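Local coordinates for protein endoglucanase (Ruminococcus champanellensis, PDB 6WQV) that acts as a broad-specificity family 5 endoglucanase, probably cutting internal beta-1,4 linkages of cellulose and other plant cell-wall polysaccharides, and holds bound cellotriose, at residues T58-I63 with I108-Y113; I81-S86 with E94-R99; Y246-N251 with V301-N306. One frame throughout, in Å; residues are numbered along the deposited sequence.

How the interactions relate
All three contacts lie in the outer layer of a single (beta/alpha)8 barrel. Interactions 1 and 2 are neighbours: residues 81-99 fall within the chain span that 58-63 and 108-113 close, the centres are about 22 Å apart, and a probable hydrogen bond joins them, Thr58 O to Arg99 NH2 at 2.9 Å. Interaction 3 comes later in the chain; its centre lies about 36 Å from that of interaction 2, across the middle of the molecule, and about 27 Å from that of interaction 1. Leu250 of interaction 3 touches a glucose unit of the bound glycan, whereas the side chains of Trp303 and Trp96 stay about 12 and 13 Å from bound glucose.

Interaction 1: T58-I63 with I108-Y113; sequences TTKAMI and IDNDMY
A small mixed contact, part apolar and part polar, brings Lys60 and Ile63 of helix 60-68 against Asn110 and Met112, in the loop that leads into strand 113-117 at the N-terminal end of the barrel strands. The apolar part is Ile63 CG2, the methyl anti to the backbone N, which meets Met112 SD at 4.0 Å and also lies 3.8 Å from Asn110 ND2. Beside this apolar patch, Lys60 and Asn110 approach from opposite directions. Lys60 NZ stands 3.4 Å from Asn110 ND2, two donors that do not bond to each other; both turn to Asp64 OD1, a salt bridge for the lysine and a hydrogen bond for the amide. This shared acceptor probably explains why two donors sit so close. The direct bond from Lys60 NZ to Asn110 OD1 is weak at 3.5 Å. A water does more, accepting from Lys60 NZ at 2.9 Å and donating to Asp109 O at 2.7 Å. Asn110 itself sits within a type I turn, Ile108 to Asp111. At the start of its helix, Thr59 is the N-cap: Thr59 OG1 accepts from Met62 N at 3.3 Å, in a capping box whose return bond, Thr59 N to Met62 SD, is weak. Around the contact, Tyr106 and Val107 of helix 94-108 press on Ile63, Trp27 of strand 26-29 meets the same isoleucine, and Val74 of strand 73-76 packs on Met112.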
loop_
_atom_site.group_PDB
_atom_site.type_symbol
_atom_site.label_atom_id
_atom_site.label_comp_id
_atom_site.label_asym_id
_atom_site.label_seq_id
_atom_site.Cartn_x
_atom_site.Cartn_y
_atom_site.Cartn_z
ATOM N N THR A 58 13.358 -10.764 6.100
ATOM C CA THR A 58 13.647 -10.174 4.801
ATOM C C THR A 58 15.139 -9.913 4.680
ATOM O O THR A 58 15.799 -9.528 5.649
ATOM C CB THR A 58 12.886 -8.857 4.632
ATOM O OG1 THR A 58 11.501 -9.057 4.954
ATOM C CG2 THR A 58 13.007 -8.309 3.195
ATOM N N THR A 59 15.680 -10.146 3.486
ATOM C CA THR A 59 17.083 -9.882 3.213
ATOM C C THR A 59 17.215 -8.965 2.003
ATOM O O THR A 59 16.322 -8.866 1.157
ATOM C CB THR A 59 17.847 -11.171 2.910
ATOM O OG1 THR A 59 17.326 -11.721 1.692
ATOM C CG2 THR A 59 17.712 -12.153 4.044
ATOM N N LYS A 60 18.377 -8.318 1.913
ATOM C CA LYS A 60 18.697 -7.534 0.725
ATOM C C LYS A 60 18.612 -8.389 -0.536
ATOM O O LYS A 60 18.154 -7.922 -1.581
ATOM C CB LYS A 60 20.099 -6.947 0.891
ATOM C CG LYS A 60 20.637 -6.214 -0.306
ATOM C CD LYS A 60 19.905 -4.897 -0.507
ATOM C CE LYS A 60 20.816 -3.852 -1.128
ATOM N NZ LYS A 60 21.358 -4.282 -2.449
ATOM N N ALA A 61 19.068 -9.642 -0.460
ATOM C CA ALA A 61 19.044 -10.512 -1.633
ATOM C C ALA A 61 17.635 -10.683 -2.190
ATOM O O ALA A 61 17.450 -10.843 -3.405
ATOM C CB ALA A 61 19.633 -11.875 -1.277
ATOM N N MET A 62 16.623 -10.693 -1.322
ATOM C CA MET A 62 15.256 -10.810 -1.816
ATOM C C MET A 62 14.859 -9.580 -2.618
ATOM O O MET A 62 14.251 -9.700 -3.688
ATOM C CB MET A 62 14.292 -11.005 -0.651
ATOM C CG MET A 62 14.458 -12.310 0.075
ATOM S SD MET A 62 13.542 -12.291 1.629
ATOM C CE MET A 62 14.192 -13.763 2.400
ATOM N N ILE A 63 15.208 -8.392 -2.113
ATOM C CA ILE A 63 14.876 -7.152 -2.809
ATOM C C ILE A 63 15.690 -7.030 -4.093
ATOM O O ILE A 63 15.186 -6.552 -5.118
ATOM C CB ILE A 63 15.070 -5.944 -1.873
ATOM C CG1 ILE A 63 14.238 -6.094 -0.597
ATOM C CG2 ILE A 63 14.694 -4.652 -2.585
ATOM C CD1 ILE A 63 12.792 -6.365 -0.839
ATOM N N ILE A 108 15.806 1.427 -0.892
ATOM C CA ILE A 108 16.386 2.714 -1.270
ATOM C C ILE A 108 17.790 2.532 -1.822
ATOM O O ILE A 108 18.172 3.174 -2.807
ATOM C CB ILE A 108 16.345 3.687 -0.074
ATOM C CG1 ILE A 108 14.888 4.060 0.224
ATOM C CG2 ILE A 108 17.218 4.914 -0.334
ATOM C CD1 ILE A 108 14.242 4.943 -0.841
ATOM N N ASP A 109 18.587 1.665 -1.191
ATOM C CA ASP A 109 19.968 1.474 -1.619
ATOM C C ASP A 109 20.077 0.687 -2.913
ATOM O O ASP A 109 21.183 0.569 -3.458
ATOM C CB ASP A 109 20.754 0.748 -0.535
ATOM C CG ASP A 109 20.891 1.561 0.725
ATOM O OD1 ASP A 109 20.741 2.802 0.666
ATOM O OD2 ASP A 109 21.154 0.956 1.781
ATOM N N ASN A 110 18.975 0.129 -3.394
ATOM C CA ASN A 110 18.893 -0.467 -4.718
ATOM C C ASN A 110 18.433 0.529 -5.776
ATOM O O ASN A 110 18.096 0.117 -6.891
ATOM C CB ASN A 110 17.956 -1.666 -4.697
ATOM C CG ASN A 110 18.691 -2.975 -4.593
ATOM O OD1 ASN A 110 19.680 -3.193 -5.288
ATOM N ND2 ASN A 110 18.218 -3.856 -3.723
ATOM N N ASP A 111 18.391 1.824 -5.448
ATOM C CA ASP A 111 18.008 2.850 -6.415
ATOM C C ASP A 111 16.577 2.624 -6.882
ATOM O O ASP A 111 16.241 2.828 -8.052
ATOM C CB ASP A 111 18.991 2.848 -7.586
ATOM C CG ASP A 111 18.983 4.129 -8.390
ATOM O OD1 ASP A 111 18.452 5.174 -7.938
ATOM O OD2 ASP A 111 19.542 4.074 -9.504
ATOM N N MET A 112 15.734 2.167 -5.958
ATOM C CA MET A 112 14.326 1.919 -6.205
ATOM C C MET A 112 13.478 2.951 -5.471
ATOM O O MET A 112 13.929 3.600 -4.522
ATOM C CB MET A 112 13.923 0.524 -5.715
ATOM C CG MET A 112 14.635 -0.596 -6.438
ATOM S SD MET A 112 14.421 -2.244 -5.725
ATOM C CE MET A 112 12.982 -2.845 -6.591
ATOM N N TYR A 113 12.236 3.083 -5.922
ATOM C CA TYR A 113 11.224 3.828 -5.178
ATOM C C TYR A 113 10.675 2.958 -4.062
ATOM O O TYR A 113 10.579 1.732 -4.184
ATOM C CB TYR A 113 10.104 4.294 -6.109
ATOM C CG TYR A 113 10.607 5.395 -7.005
ATOM C CD1 TYR A 113 11.218 5.107 -8.213
ATOM C CD2 TYR A 113 10.520 6.723 -6.611
ATOM C CE1 TYR A 113 11.710 6.110 -9.022
ATOM C CE2 TYR A 113 11.011 7.734 -7.410
ATOM C CZ TYR A 113 11.603 7.424 -8.612
ATOM O OH TYR A 113 12.086 8.439 -9.405
HETATM O O HOH W 1 22.413 -1.833 -3.645
#

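Interaction 2: I81-S86 with E94-R99; sequences IDHTGS and EAWMNR
His83 carries CG beside its backbone N while Trp96 sets CG opposite its own N; these settings bring the two rings face to face, and the second torsions (-82° and -115°) turn their planes nearly parallel. The planes are only 4° from parallel, and the His83 ring centroid is 3.5 Å from that of the six-membered ring of Trp96, a face-to-face stack. The overlap is deep: Trp96 CD2 comes over the centre of the imidazole of His83, 3.3 Å above its plane, and the closest pair is His83 CD2 with Trp96 CE2 at 3.3 Å. His83 CB lies over the pyrrole part of Trp96, a CH-pi contact 3.9 Å from that ring's centroid. Across the other face of the imidazole, near its rim, is Asp82 CB.

The stack joins the loop after strand 73-76, at the C-terminal end of the barrel strands, to the first turn of helix 94-108 that follows it. Backbone bonding between His83 and Asp93 ties the same loop together just ahead of the helix. Pro46 and Ser49 of helix 46-50 also touch Trp96, and Trp80 meets its indole with the two ring planes roughly perpendicular.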
loop_
_atom_site.group_PDB
_atom_site.type_symbol
_atom_site.label_atom_id
_atom_site.label_comp_id
_atom_site.label_asym_id
_atom_site.label_seq_id
_atom_site.Cartn_x
_atom_site.Cartn_y
_atom_site.Cartn_z
ATOM N N ILE A 81 1.050 -1.050 15.356
ATOM C CA ILE A 81 0.241 -1.156 16.570
ATOM C C ILE A 81 0.935 -1.980 17.656
ATOM O O ILE A 81 0.945 -1.597 18.829
ATOM C CB ILE A 81 -1.161 -1.692 16.234
ATOM C CG1 ILE A 81 -2.035 -1.752 17.482
ATOM C CG2 ILE A 81 -1.082 -3.070 15.582
ATOM C CD1 ILE A 81 -3.467 -2.175 17.203
ATOM N N ASP A 82 1.505 -3.133 17.295
ATOM C CA ASP A 82 2.103 -3.984 18.321
ATOM C C ASP A 82 3.464 -3.483 18.787
ATOM O O ASP A 82 4.097 -4.140 19.628
ATOM C CB ASP A 82 2.232 -5.430 17.838
ATOM C CG ASP A 82 0.912 -6.021 17.419
ATOM O OD1 ASP A 82 -0.103 -5.811 18.122
ATOM O OD2 ASP A 82 0.897 -6.703 16.373
ATOM N N HIS A 83 3.920 -2.344 18.256
ATOM C CA HIS A 83 5.205 -1.735 18.584
ATOM C C HIS A 83 5.042 -0.300 19.062
ATOM O O HIS A 83 6.007 0.469 19.034
ATOM C CB HIS A 83 6.114 -1.766 17.352
ATOM C CG HIS A 83 6.051 -3.064 16.618
ATOM N ND1 HIS A 83 6.779 -4.168 17.005
ATOM C CD2 HIS A 83 5.290 -3.460 15.569
ATOM C CE1 HIS A 83 6.493 -5.182 16.208
ATOM N NE2 HIS A 83 5.602 -4.776 15.322
ATOM N N THR A 84 3.834 0.077 19.469
ATOM C CA THR A 84 3.510 1.438 19.877
ATOM C C THR A 84 3.145 1.443 21.355
ATOM O O THR A 84 2.330 0.627 21.798
ATOM C CB THR A 84 2.327 1.963 19.057
ATOM O OG1 THR A 84 2.644 1.977 17.660
ATOM C CG2 THR A 84 1.954 3.375 19.477
ATOM N N GLY A 85 3.730 2.375 22.106
ATOM C CA GLY A 85 3.478 2.500 23.525
ATOM C C GLY A 85 2.166 3.201 23.834
ATOM O O GLY A 85 1.360 3.511 22.956
ATOM N N SER A 86 1.965 3.463 25.121
ATOM C CA SER A 86 0.689 3.985 25.580
ATOM C C SER A 86 0.562 5.477 25.284
ATOM O O SER A 86 1.547 6.184 25.058
ATOM C CB SER A 86 0.545 3.767 27.085
ATOM O OG SER A 86 1.654 4.327 27.766
ATOM N N GLU A 94 12.053 1.379 19.685
ATOM C CA GLU A 94 13.254 1.716 18.923
ATOM C C GLU A 94 13.736 0.545 18.069
ATOM O O GLU A 94 14.148 0.740 16.919
ATOM C CB GLU A 94 14.359 2.167 19.876
ATOM C CG GLU A 94 15.612 2.652 19.188
ATOM C CD GLU A 94 15.427 3.993 18.509
ATOM O OE1 GLU A 94 14.308 4.551 18.566
ATOM O OE2 GLU A 94 16.409 4.485 17.918
ATOM N N ALA A 95 13.726 -0.674 18.622
ATOM C CA ALA A 95 14.196 -1.824 17.856
ATOM C C ALA A 95 13.347 -2.036 16.611
ATOM O O ALA A 95 13.857 -2.444 15.559
ATOM C CB ALA A 95 14.185 -3.083 18.724
ATOM N N TRP A 96 12.047 -1.771 16.707
ATOM C CA TRP A 96 11.178 -1.902 15.545
ATOM C C TRP A 96 11.487 -0.832 14.515
ATOM O O TRP A 96 11.599 -1.119 13.323
ATOM C CB TRP A 96 9.727 -1.785 15.978
ATOM C CG TRP A 96 8.745 -1.945 14.867
ATOM C CD1 TRP A 96 7.889 -0.997 14.378
ATOM C CD2 TRP A 96 8.494 -3.135 14.116
ATOM N NE1 TRP A 96 7.127 -1.528 13.369
ATOM C CE2 TRP A 96 7.482 -2.841 13.189
ATOM C CE3 TRP A 96 9.032 -4.421 14.142
ATOM C CZ2 TRP A 96 6.992 -3.782 12.296
ATOM C CZ3 TRP A 96 8.549 -5.355 13.259
ATOM C CH2 TRP A 96 7.535 -5.035 12.348
ATOM N N MET A 97 11.603 0.423 14.961
ATOM C CA MET A 97 11.926 1.491 14.026
ATOM C C MET A 97 13.234 1.198 13.305
ATOM O O MET A 97 13.346 1.442 12.100
ATOM C CB MET A 97 11.980 2.834 14.756
ATOM C CG MET A 97 12.145 4.031 13.830
ATOM S SD MET A 97 10.691 4.379 12.810
ATOM C CE MET A 97 9.679 5.372 13.903
ATOM N N ASN A 98 14.222 0.641 14.024
ATOM C CA ASN A 98 15.505 0.311 13.410
ATOM C C ASN A 98 15.337 -0.754 12.335
ATOM O O ASN A 98 15.944 -0.666 11.261
ATOM C CB ASN A 98 16.504 -0.181 14.461
ATOM C CG ASN A 98 16.997 0.920 15.381
ATOM O OD1 ASN A 98 16.809 2.106 15.113
ATOM N ND2 ASN A 98 17.643 0.531 16.471
ATOM N N ARG A 99 14.530 -1.779 12.607
ATOM C CA ARG A 99 14.322 -2.818 11.604
ATOM C C ARG A 99 13.588 -2.273 10.388
ATOM O O ARG A 99 13.939 -2.598 9.245
ATOM C CB ARG A 99 13.572 -4.005 12.212
ATOM C CG ARG A 99 13.278 -5.113 11.214
ATOM C CD ARG A 99 14.535 -5.654 10.554
ATOM N NE ARG A 99 14.178 -6.662 9.561
ATOM C CZ ARG A 99 14.982 -7.088 8.590
ATOM N NH1 ARG A 99 16.203 -6.603 8.453
ATOM N NH2 ARG A 99 14.538 -8.000 7.736
#

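Interaction 3: Y246-N251 with V301-N306; sequences YNFALN and VLWGEN
Leu302 O, next to the Trp303 that Phe248 packs against, is gripped twice by Asn306. The backbone Asn306 N makes the helical bond at 3.2 Å, and the side-chain Asn306 ND2 curls back to make a shorter one at 2.9 Å. The two donors reach the oxygen from opposite faces of its carbonyl plane, and the side-chain bond lies close to the amide's own plane. One residue along, Trp303 holds CG anti to its backbone N (chi1 166°), which carries the indole out from helix 297-313 to meet Phe248. The phenylalanine answers with one ring corner: Phe248 CE2 rests over a face of the indole, toward the rim, 3.6 Å from Trp303 CG, and lies 3.7 Å from Trp303 CB. The ring planes are tilted 49° to each other, neither stacked nor perpendicular.

In the (beta/alpha)8 barrel this links the short helix 246-249, in the loop after strand 236-241, with the helix connecting strands 284-289 and 318-322. Phe258 joins the aromatic cluster, edge-to-face with Trp303 and touching Phe248 as well, and Tyr307 meets the indole too. The indole is further fixed by Trp303 NE1 bonding to Ser244 O, just ahead of the short helix.

At the end of the short helix, Tyr246 O accepts from Leu250 N at 2.9 Å and from Asn251 N at 3.0 Å. Asn251 ND2 reaches back to Asn247 OD1 at 3.2 Å, nearly straight at 171°. Leu250, at the point where the chain leaves the helix, touches the alpha-D-glucopyranose unit of the bound glycan and belongs to the glycan pocket together with Tyr243 and Phe333, both of which it contacts.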
loop_
_atom_site.group_PDB
_atom_site.type_symbol
_atom_site.label_atom_id
_atom_site.label_comp_id
_atom_site.label_asym_id
_atom_site.label_seq_id
_atom_site.Cartn_x
_atom_site.Cartn_y
_atom_site.Cartn_z
ATOM N N TYR A 246 -13.379 -9.202 -8.721
ATOM C CA TYR A 246 -13.303 -9.719 -7.356
ATOM C C TYR A 246 -13.379 -11.241 -7.300
ATOM O O TYR A 246 -12.567 -11.890 -6.629
ATOM C CB TYR A 246 -14.410 -9.098 -6.493
ATOM C CG TYR A 246 -14.557 -9.782 -5.148
ATOM C CD1 TYR A 246 -13.638 -9.553 -4.138
ATOM C CD2 TYR A 246 -15.600 -10.665 -4.896
ATOM C CE1 TYR A 246 -13.747 -10.178 -2.911
ATOM C CE2 TYR A 246 -15.720 -11.300 -3.665
ATOM C CZ TYR A 246 -14.789 -11.052 -2.676
ATOM O OH TYR A 246 -14.884 -11.668 -1.449
ATOM N N ASN A 247 -14.375 -11.838 -7.953
ATOM C CA ASN A 247 -14.570 -13.275 -7.782
ATOM C C ASN A 247 -13.347 -14.064 -8.231
ATOM O O ASN A 247 -12.953 -15.039 -7.580
ATOM C CB ASN A 247 -15.826 -13.738 -8.516
ATOM C CG ASN A 247 -17.088 -13.396 -7.756
ATOM O OD1 ASN A 247 -17.090 -13.360 -6.525
ATOM N ND2 ASN A 247 -18.165 -13.127 -8.483
ATOM N N PHE A 248 -12.729 -13.646 -9.337
ATOM C CA PHE A 248 -11.544 -14.324 -9.855
ATOM C C PHE A 248 -10.322 -14.028 -8.998
ATOM O O PHE A 248 -9.561 -14.938 -8.641
ATOM C CB PHE A 248 -11.300 -13.836 -11.288
ATOM C CG PHE A 248 -10.018 -14.340 -11.904
ATOM C CD1 PHE A 248 -9.938 -15.636 -12.378
ATOM C CD2 PHE A 248 -8.904 -13.518 -12.021
ATOM C CE1 PHE A 248 -8.779 -16.114 -12.945
ATOM C CE2 PHE A 248 -7.735 -14.000 -12.593
ATOM C CZ PHE A 248 -7.679 -15.291 -13.058
ATOM N N ALA A 249 -10.121 -12.764 -8.650
ATOM C CA ALA A 249 -8.836 -12.292 -8.152
ATOM C C ALA A 249 -8.688 -12.409 -6.642
ATOM O O ALA A 249 -7.574 -12.633 -6.152
ATOM C CB ALA A 249 -8.640 -10.827 -8.555
ATOM N N LEU A 250 -9.771 -12.211 -5.887
ATOM C CA LEU A 250 -9.681 -12.085 -4.435
ATOM C C LEU A 250 -10.582 -13.036 -3.662
ATOM O O LEU A 250 -10.278 -13.324 -2.498
ATOM C CB LEU A 250 -9.993 -10.643 -4.005
ATOM C CG LEU A 250 -9.855 -10.283 -2.525
ATOM C CD1 LEU A 250 -8.476 -10.639 -1.981
ATOM C CD2 LEU A 250 -10.148 -8.790 -2.311
ATOM N N ASN A 251 -11.660 -13.541 -4.256
ATOM C CA ASN A 251 -12.577 -14.452 -3.576
ATOM C C ASN A 251 -11.986 -15.854 -3.592
ATOM O O ASN A 251 -11.879 -16.478 -4.654
ATOM C CB ASN A 251 -13.919 -14.434 -4.301
ATOM C CG ASN A 251 -14.993 -15.236 -3.580
ATOM O OD1 ASN A 251 -14.722 -15.931 -2.601
ATOM N ND2 ASN A 251 -16.221 -15.142 -4.076
ATOM N N VAL A 301 -2.441 -15.591 -16.488
ATOM C CA VAL A 301 -1.595 -14.953 -17.498
ATOM C C VAL A 301 -2.418 -14.009 -18.365
ATOM O O VAL A 301 -2.014 -12.872 -18.631
ATOM C CB VAL A 301 -0.854 -16.014 -18.331
ATOM C CG1 VAL A 301 -0.229 -15.400 -19.583
ATOM C CG2 VAL A 301 0.223 -16.697 -17.490
ATOM N N LEU A 302 -3.588 -14.459 -18.815
ATOM C CA LEU A 302 -4.439 -13.604 -19.635
ATOM C C LEU A 302 -4.913 -12.398 -18.840
ATOM O O LEU A 302 -4.885 -11.260 -19.330
ATOM C CB LEU A 302 -5.624 -14.419 -20.145
ATOM C CG LEU A 302 -6.627 -13.700 -21.042
ATOM C CD1 LEU A 302 -5.954 -13.282 -22.333
ATOM C CD2 LEU A 302 -7.836 -14.574 -21.321
ATOM N N TRP A 303 -5.362 -12.630 -17.605
ATOM C CA TRP A 303 -5.759 -11.536 -16.723
ATOM C C TRP A 303 -4.607 -10.563 -16.509
ATOM O O TRP A 303 -4.781 -9.343 -16.626
ATOM C CB TRP A 303 -6.247 -12.124 -15.392
ATOM C CG TRP A 303 -6.366 -11.131 -14.289
ATOM C CD1 TRP A 303 -7.449 -10.354 -13.994
ATOM C CD2 TRP A 303 -5.360 -10.801 -13.328
ATOM N NE1 TRP A 303 -7.175 -9.556 -12.902
ATOM C CE2 TRP A 303 -5.899 -9.816 -12.478
ATOM C CE3 TRP A 303 -4.056 -11.248 -13.106
ATOM C CZ2 TRP A 303 -5.173 -9.266 -11.419
ATOM C CZ3 TRP A 303 -3.333 -10.699 -12.059
ATOM C CH2 TRP A 303 -3.891 -9.713 -11.237
ATOM N N GLY A 304 -3.414 -11.081 -16.218
ATOM C CA GLY A 304 -2.303 -10.212 -15.871
ATOM C C GLY A 304 -1.811 -9.375 -17.033
ATOM O O GLY A 304 -1.498 -8.189 -16.862
ATOM N N GLU A 305 -1.710 -9.974 -18.224
ATOM C CA GLU A 305 -1.323 -9.197 -19.394
ATOM C C GLU A 305 -2.285 -8.036 -19.606
ATOM O O GLU A 305 -1.866 -6.901 -19.858
ATOM C CB GLU A 305 -1.329 -10.069 -20.651
ATOM C CG GLU A 305 -0.387 -11.250 -20.663
ATOM C CD GLU A 305 -0.508 -12.059 -21.949
ATOM O OE1 GLU A 305 -1.642 -12.227 -22.451
ATOM O OE2 GLU A 305 0.535 -12.518 -22.458
ATOM N N ASN A 306 -3.584 -8.305 -19.498
ATOM C CA ASN A 306 -4.571 -7.272 -19.790
ATOM C C ASN A 306 -4.654 -6.242 -18.673
ATOM O O ASN A 306 -4.844 -5.051 -18.946
ATOM C CB ASN A 306 -5.922 -7.919 -20.066
ATOM C CG ASN A 306 -6.007 -8.472 -21.459
ATOM O OD1 ASN A 306 -6.195 -7.722 -22.417
ATOM N ND2 ASN A 306 -5.835 -9.785 -21.594
#